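Local structure of transposable element Tc3 transposase (Caenorhabditis elegans, 1TC3) at residues A12-M17 with R29-S34. The protein binds specifically to the terminal nucleotides of the Tc3 inverted repeats and makes the double-strand breaks that excise the element for reinsertion elsewhere. Numbering follows the deposited sequence.
With nucleotides of chain B; nucleotides of chain A.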
loop_
_atom_site.group_PDB
_atom_site.type_symbol
_atom_site.label_atom_id
_atom_site.label_comp_id
_atom_site.label_asym_id
_atom_site.label_seq_id
_atom_site.Cartn_x
_atom_site.Cartn_y
_atom_site.Cartn_z
ATOM N N ALA C 12 -4.091 -5.802 1.445
ATOM C CA ALA C 12 -5.158 -6.468 0.711
ATOM C C ALA C 12 -6.075 -5.432 0.084
ATOM O O ALA C 12 -6.595 -5.591 -1.005
ATOM C CB ALA C 12 -5.959 -7.356 1.660
ATOM N N GLN C 13 -6.282 -4.364 0.818
ATOM C CA GLN C 13 -7.078 -3.300 0.318
ATOM C C GLN C 13 -6.347 -2.711 -0.898
ATOM O O GLN C 13 -6.826 -2.608 -2.037
ATOM C CB GLN C 13 -7.204 -2.314 1.469
ATOM C CG GLN C 13 -8.077 -2.919 2.565
ATOM C CD GLN C 13 -8.230 -1.965 3.713
ATOM O OE1 GLN C 13 -7.304 -1.208 4.021
ATOM N NE2 GLN C 13 -9.387 -2.029 4.380
ATOM N N LEU C 14 -5.123 -2.345 -0.653
ATOM C CA LEU C 14 -4.305 -1.816 -1.685
ATOM C C LEU C 14 -4.370 -2.643 -2.928
ATOM O O LEU C 14 -4.222 -2.140 -4.022
ATOM C CB LEU C 14 -2.842 -1.890 -1.251
ATOM C CG LEU C 14 -2.540 -0.932 -0.129
ATOM C CD1 LEU C 14 -1.042 -0.903 0.051
ATOM C CD2 LEU C 14 -3.013 0.468 -0.511
ATOM N N ASP C 15 -4.494 -3.932 -2.802
ATOM C CA ASP C 15 -4.455 -4.681 -4.034
ATOM C C ASP C 15 -5.712 -4.516 -4.810
ATOM O O ASP C 15 -5.693 -4.525 -6.029
ATOM C CB ASP C 15 -4.103 -6.176 -3.892
ATOM C CG ASP C 15 -2.989 -6.462 -2.957
ATOM O OD1 ASP C 15 -1.826 -6.055 -3.400
ATOM O OD2 ASP C 15 -3.187 -6.997 -1.890
ATOM N N VAL C 16 -6.798 -4.397 -4.080
ATOM C CA VAL C 16 -8.090 -4.252 -4.715
ATOM C C VAL C 16 -8.218 -2.870 -5.327
ATOM O O VAL C 16 -8.568 -2.742 -6.486
ATOM C CB VAL C 16 -9.194 -4.566 -3.738
ATOM C CG1 VAL C 16 -9.444 -3.380 -2.819
ATOM C CG2 VAL C 16 -10.451 -4.947 -4.488
ATOM N N MET C 17 -7.860 -1.857 -4.547
ATOM C CA MET C 17 -7.872 -0.475 -4.961
ATOM C C MET C 17 -7.076 -0.249 -6.231
ATOM O O MET C 17 -7.429 0.500 -7.129
ATOM C CB MET C 17 -7.317 0.379 -3.840
ATOM C CG MET C 17 -8.403 0.790 -2.887
ATOM S SD MET C 17 -7.636 1.755 -1.598
ATOM C CE MET C 17 -9.069 2.691 -1.077
ATOM N N ARG C 29 -5.544 8.302 1.604
ATOM C CA ARG C 29 -6.567 8.801 2.477
ATOM C C ARG C 29 -7.421 7.697 2.982
ATOM O O ARG C 29 -7.815 7.646 4.153
ATOM C CB ARG C 29 -7.382 9.912 1.840
ATOM C CG ARG C 29 -6.527 11.013 1.231
ATOM C CD ARG C 29 -7.410 12.132 0.708
ATOM N NE ARG C 29 -7.410 12.216 -0.743
ATOM C CZ ARG C 29 -8.399 11.773 -1.497
ATOM N NH1 ARG C 29 -9.518 11.221 -0.975
ATOM N NH2 ARG C 29 -8.248 11.914 -2.817
ATOM N N LYS C 30 -7.692 6.812 2.061
ATOM C CA LYS C 30 -8.556 5.716 2.402
ATOM C C LYS C 30 -8.061 4.872 3.577
ATOM O O LYS C 30 -8.829 4.579 4.474
ATOM C CB LYS C 30 -8.952 4.905 1.184
ATOM C CG LYS C 30 -10.363 5.186 0.717
ATOM C CD LYS C 30 -10.591 6.674 0.572
ATOM C CE LYS C 30 -12.008 7.056 0.195
ATOM N NZ LYS C 30 -12.091 8.463 -0.239
ATOM N N ILE C 31 -6.779 4.489 3.616
ATOM C CA ILE C 31 -6.320 3.679 4.732
ATOM C C ILE C 31 -5.318 4.372 5.616
ATOM O O ILE C 31 -4.572 3.779 6.390
ATOM C CB ILE C 31 -5.727 2.399 4.243
ATOM C CG1 ILE C 31 -4.435 2.799 3.571
ATOM C CG2 ILE C 31 -6.690 1.739 3.270
ATOM C CD1 ILE C 31 -3.741 1.605 2.950
ATOM N N SER C 32 -5.325 5.655 5.525
ATOM C CA SER C 32 -4.424 6.406 6.359
ATOM C C SER C 32 -2.983 5.969 6.349
ATOM O O SER C 32 -2.364 5.872 7.381
ATOM C CB SER C 32 -4.985 6.542 7.746
ATOM O OG SER C 32 -6.360 6.842 7.603
ATOM N N ARG C 33 -2.417 5.773 5.177
ATOM C CA ARG C 33 -1.033 5.411 5.033
ATOM C C ARG C 33 -0.359 6.345 4.046
ATOM O O ARG C 33 -0.975 6.829 3.124
ATOM C CB ARG C 33 -0.910 3.993 4.506
ATOM C CG ARG C 33 -1.118 2.932 5.571
ATOM C CD ARG C 33 -0.330 3.161 6.849
ATOM N NE ARG C 33 -0.472 2.018 7.741
ATOM C CZ ARG C 33 0.522 1.387 8.360
ATOM N NH1 ARG C 33 1.794 1.758 8.238
ATOM N NH2 ARG C 33 0.236 0.338 9.130
ATOM N N SER C 34 0.919 6.587 4.237
ATOM C CA SER C 34 1.708 7.427 3.369
ATOM C C SER C 34 1.701 6.869 1.945
ATOM O O SER C 34 1.528 5.670 1.703
ATOM C CB SER C 34 3.143 7.453 3.897
ATOM O OG SER C 34 3.823 6.253 3.548
ATOM P P DG B 10 3.327 5.252 7.457
ATOM O OP1 DG B 10 2.253 5.448 8.456
ATOM O OP2 DG B 10 3.007 5.127 6.024
ATOM O "O5'" DG B 10 4.477 6.344 7.738
ATOM C "C5'" DG B 10 4.607 6.993 8.971
ATOM C "C4'" DG B 10 5.362 8.315 8.832
ATOM O "O4'" DG B 10 6.492 8.172 7.950
ATOM C "C3'" DG B 10 4.544 9.467 8.246
ATOM O "O3'" DG B 10 4.307 10.457 9.224
ATOM C "C2'" DG B 10 5.358 10.013 7.060
ATOM C "C1'" DG B 10 6.734 9.402 7.266
ATOM N N9 DG B 10 7.454 9.007 6.061
ATOM C C8 DG B 10 7.120 8.056 5.122
ATOM N N7 DG B 10 8.070 7.806 4.253
ATOM C C5 DG B 10 9.138 8.542 4.746
ATOM C C6 DG B 10 10.410 8.656 4.218
ATOM O O6 DG B 10 10.843 8.067 3.234
ATOM N N1 DG B 10 11.209 9.506 4.970
ATOM C C2 DG B 10 10.781 10.185 6.089
ATOM N N2 DG B 10 11.703 10.963 6.653
ATOM N N3 DG B 10 9.561 10.085 6.615
ATOM C C4 DG B 10 8.791 9.265 5.869
ATOM P P DG A 6 -6.741 12.922 -5.993
ATOM O OP1 DG A 6 -7.555 11.722 -5.863
ATOM O OP2 DG A 6 -6.063 13.515 -4.837
ATOM O "O5'" DG A 6 -5.588 12.751 -7.065
ATOM C "C5'" DG A 6 -5.737 12.314 -8.394
ATOM C "C4'" DG A 6 -4.548 12.777 -9.246
ATOM O "O4'" DG A 6 -4.405 14.216 -9.186
ATOM C "C3'" DG A 6 -3.166 12.387 -8.779
ATOM O "O3'" DG A 6 -2.985 11.000 -8.890
ATOM C "C2'" DG A 6 -2.382 13.187 -9.820
ATOM C "C1'" DG A 6 -3.078 14.520 -9.622
ATOM N N9 DG A 6 -2.435 15.255 -8.570
ATOM C C8 DG A 6 -2.973 15.407 -7.322
ATOM N N7 DG A 6 -2.230 16.130 -6.521
ATOM C C5 DG A 6 -1.152 16.491 -7.306
ATOM C C6 DG A 6 -0.006 17.244 -6.976
ATOM O O6 DG A 6 0.293 17.770 -5.875
ATOM N N1 DG A 6 0.836 17.354 -8.081
ATOM C C2 DG A 6 0.588 16.777 -9.317
ATOM N N2 DG A 6 1.507 16.962 -10.263
ATOM N N3 DG A 6 -0.473 16.048 -9.623
ATOM C C4 DG A 6 -1.277 15.944 -8.570
#
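I31 meets helix 8-19 with both of its branches, each on a different partner: CD1 lies 3.7 Å from CD2 of L14, while CG2 faces the amide oxygen of Q13, OE1, at 3.1 Å. With chi1 at 70°, CG1 is flanked by both the backbone N and the carbonyl carbon, which sends CD1 toward L14 and leaves CG2 facing Q13. The L14 and I31 side chains run roughly perpendicular, whereas Q13, its chain extended, and I31 lie alongside each other, pointing opposite ways. One turn after Q13 on helix 8-19, the M17 methyl is modelled over the first carbons of K30, closer than is reliable; the K30 chain then bends at chi2 and carries its amine away from helix 8-19. No hydrogen bond joins the two segments. Helix 8-19 packs here on helix 24-31, which with helix 35-43 forms the helix-turn-helix of this specific DNA-binding domain of the transposase; L14 also reaches I38, Y41 and L42 of helix 35-43, linking all three helices. Just past I31, S32 takes a positive phi (50°) as the chain leaves helix 24-31 and leads into helix 35-43. S34, at the N-cap of helix 35-43, grips OP2 of DG10 of chain B twice, through OG at 2.8 Å and through its backbone N at 3.1 Å; the same OG caps the backbone N of C37. R33 NH1 lies 3.7 Å from OP1 of the same phosphate, and its NE is salt-bridged to E10. From helix 24-31, R29 turns its guanidinium edge to DG6 of chain A, NH2 sitting 3.1 Å from OP1 and making a weak hydrogen bond to OP2.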